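Local coordinates for hydrophilic protein, virA protein (Chromobacterium violaceum, PDB 3BO6), which is a phosphothreonine lyase effector of the SpvC family that probably inactivates host MAP kinases by beta-elimination of the threonine phosphate, at residues F31-D36 / E163-E168. Numbering follows the deposited sequence.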
loop_
_atom_site.group_PDB
_atom_site.type_symbol
_atom_site.label_atom_id
_atom_site.label_comp_id
_atom_site.label_asym_id
_atom_site.label_seq_id
_atom_site.Cartn_x
_atom_site.Cartn_y
_atom_site.Cartn_z
ATOM N N PHE A 31 -10.049 5.132 11.859
ATOM C CA PHE A 31 -8.827 4.360 12.100
ATOM C C PHE A 31 -8.177 4.798 13.414
ATOM O O PHE A 31 -7.651 5.906 13.508
ATOM C CB PHE A 31 -7.823 4.551 10.947
ATOM C CG PHE A 31 -8.360 4.161 9.600
ATOM C CD1 PHE A 31 -8.632 2.835 9.308
ATOM C CD2 PHE A 31 -8.585 5.118 8.629
ATOM C CE1 PHE A 31 -9.108 2.467 8.051
ATOM C CE2 PHE A 31 -9.075 4.759 7.379
ATOM C CZ PHE A 31 -9.344 3.432 7.099
ATOM N N ARG A 32 -8.224 3.928 14.422
ATOM C CA ARG A 32 -7.542 4.203 15.681
ATOM C C ARG A 32 -6.034 3.993 15.518
ATOM O O ARG A 32 -5.578 2.857 15.338
ATOM C CB ARG A 32 -8.052 3.257 16.760
ATOM C CG ARG A 32 -9.481 3.505 17.173
ATOM C CD ARG A 32 -9.969 2.374 18.056
ATOM N NE ARG A 32 -10.228 1.173 17.268
ATOM C CZ ARG A 32 -10.652 0.020 17.770
ATOM N NH1 ARG A 32 -10.868 -0.099 19.076
ATOM N NH2 ARG A 32 -10.875 -1.012 16.968
ATOM N N GLU A 33 -5.258 5.067 15.577
ATOM C CA GLU A 33 -3.813 4.914 15.413
ATOM C C GLU A 33 -3.172 4.165 16.565
ATOM O O GLU A 33 -3.579 4.284 17.733
ATOM C CB GLU A 33 -3.137 6.269 15.217
ATOM C CG GLU A 33 -3.478 6.886 13.881
ATOM C CD GLU A 33 -2.752 8.173 13.630
ATOM O OE1 GLU A 33 -2.576 8.534 12.444
ATOM O OE2 GLU A 33 -2.375 8.840 14.614
ATOM N N ALA A 34 -2.164 3.379 16.226
ATOM C CA ALA A 34 -1.361 2.722 17.243
ATOM C C ALA A 34 -0.417 3.712 17.912
ATOM O O ALA A 34 0.352 4.404 17.241
ATOM C CB ALA A 34 -0.550 1.597 16.607
ATOM N N LEU A 35 -0.471 3.750 19.237
ATOM C CA LEU A 35 0.585 4.325 20.066
ATOM C C LEU A 35 1.627 3.240 20.392
ATOM O O LEU A 35 1.291 2.056 20.434
ATOM C CB LEU A 35 -0.026 4.857 21.363
ATOM C CG LEU A 35 -0.742 3.862 22.296
ATOM C CD1 LEU A 35 -1.746 2.960 21.559
ATOM C CD2 LEU A 35 0.244 3.015 23.104
ATOM N N ASP A 36 2.879 3.626 20.603
ATOM C CA ASP A 36 3.896 2.668 21.044
ATOM C C ASP A 36 4.453 1.803 19.912
ATOM O O ASP A 36 5.006 0.728 20.150
ATOM C CB ASP A 36 3.352 1.766 22.159
ATOM C CG ASP A 36 4.390 0.787 22.673
ATOM O OD1 ASP A 36 5.543 1.210 22.898
ATOM O OD2 ASP A 36 4.056 -0.404 22.844
ATOM N N GLU A 163 -2.390 9.999 2.953
ATOM C CA GLU A 163 -2.129 11.254 2.261
ATOM C C GLU A 163 -2.294 12.420 3.230
ATOM O O GLU A 163 -1.451 13.312 3.271
ATOM C CB GLU A 163 -3.086 11.435 1.069
ATOM C CG GLU A 163 -2.773 10.556 -0.140
ATOM C CD GLU A 163 -1.783 11.189 -1.101
ATOM O OE1 GLU A 163 -1.799 12.433 -1.268
ATOM O OE2 GLU A 163 -0.985 10.439 -1.710
ATOM N N SER A 164 -3.386 12.428 3.989
ATOM C CA SER A 164 -3.621 13.538 4.912
ATOM C C SER A 164 -2.551 13.612 6.006
ATOM O O SER A 164 -2.066 14.700 6.308
ATOM C CB SER A 164 -5.049 13.519 5.482
ATOM O OG SER A 164 -5.272 12.418 6.342
ATOM N N ARG A 165 -2.152 12.474 6.570
ATOM C CA ARG A 165 -1.125 12.472 7.604
ATOM C C ARG A 165 0.220 12.938 7.055
ATOM O O ARG A 165 0.945 13.650 7.740
ATOM C CB ARG A 165 -0.958 11.098 8.283
ATOM C CG ARG A 165 -1.885 10.802 9.497
ATOM C CD ARG A 165 -1.764 11.829 10.619
ATOM N NE ARG A 165 -2.283 11.318 11.894
ATOM C CZ ARG A 165 -2.776 12.073 12.881
ATOM N NH1 ARG A 165 -2.898 13.391 12.739
ATOM N NH2 ARG A 165 -3.177 11.492 14.004
ATOM N N LEU A 166 0.559 12.553 5.827
ATOM C CA LEU A 166 1.842 12.962 5.257
ATOM C C LEU A 166 1.866 14.459 5.049
ATOM O O LEU A 166 2.834 15.117 5.423
ATOM C CB LEU A 166 2.152 12.218 3.951
ATOM C CG LEU A 166 2.496 10.751 4.201
ATOM C CD1 LEU A 166 2.343 9.941 2.903
ATOM C CD2 LEU A 166 3.922 10.618 4.803
ATOM N N SER A 167 0.783 14.990 4.494
ATOM C CA SER A 167 0.685 16.417 4.235
ATOM C C SER A 167 0.766 17.224 5.522
ATOM O O SER A 167 1.559 18.169 5.635
ATOM C CB SER A 167 -0.623 16.723 3.511
ATOM O OG SER A 167 -0.545 16.330 2.155
ATOM N N GLU A 168 -0.035 16.842 6.504
ATOM C CA GLU A 168 -0.072 17.658 7.720
ATOM C C GLU A 168 1.128 17.448 8.621
ATOM O O GLU A 168 1.350 18.235 9.538
ATOM C CB GLU A 168 -1.370 17.450 8.483
ATOM C CG GLU A 168 -1.484 16.118 9.153
ATOM C CD GLU A 168 -2.876 15.887 9.698
ATOM O OE1 GLU A 168 -3.747 16.763 9.486
ATOM O OE2 GLU A 168 -3.095 14.837 10.332
#
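Glu-33 OE2 accepts a hydrogen bond of 2.8 Å from Arg-165 NH2. Beside it Arg-165 NE reaches Glu-33 OE1 at 2.9 Å. This second bond is the straighter of the two, with an N-H...O angle of 168°. Together they make a side-on, two-pronged salt bridge, one nitrogen to each carboxylate oxygen. Both acceptors stay close to the guanidinium plane, but the carboxylate is turned 42° against it: OE1 is met on its syn side, whereas NH2 approaches OE2 from above the carboxylate plane. The two side chains advance from opposite directions and bridge backbones whose nearest CA atoms, those of Glu-33 and Arg-165, are 11.2 Å apart. Glu-33 reaches across with its chain extended beyond CG, and the bend of Arg-165 at chi2 (-57°) is part of what puts NE and NH2 at the carboxylate.

The remaining terminal nitrogen, Arg-165 NH1, forms a salt bridge of 2.8 Å with Glu-168 OE2, three residues further along the helix, on the anti side but tilted from both planes. The arginine thus links two acidic groups, which probably offsets the repulsion between them and limits rotation of the guanidinium.

This three-residue salt-bridge network on the surface of the alpha/beta fold ties the loop between helices 16-24 and 40-44 to the C-terminal end of helix 149-168. Leu-103 of helix 93-104 touches both Glu-33 and Arg-165, and a backbone hydrogen bond between Ala-34 and Gly-102 holds the loop against that same helix.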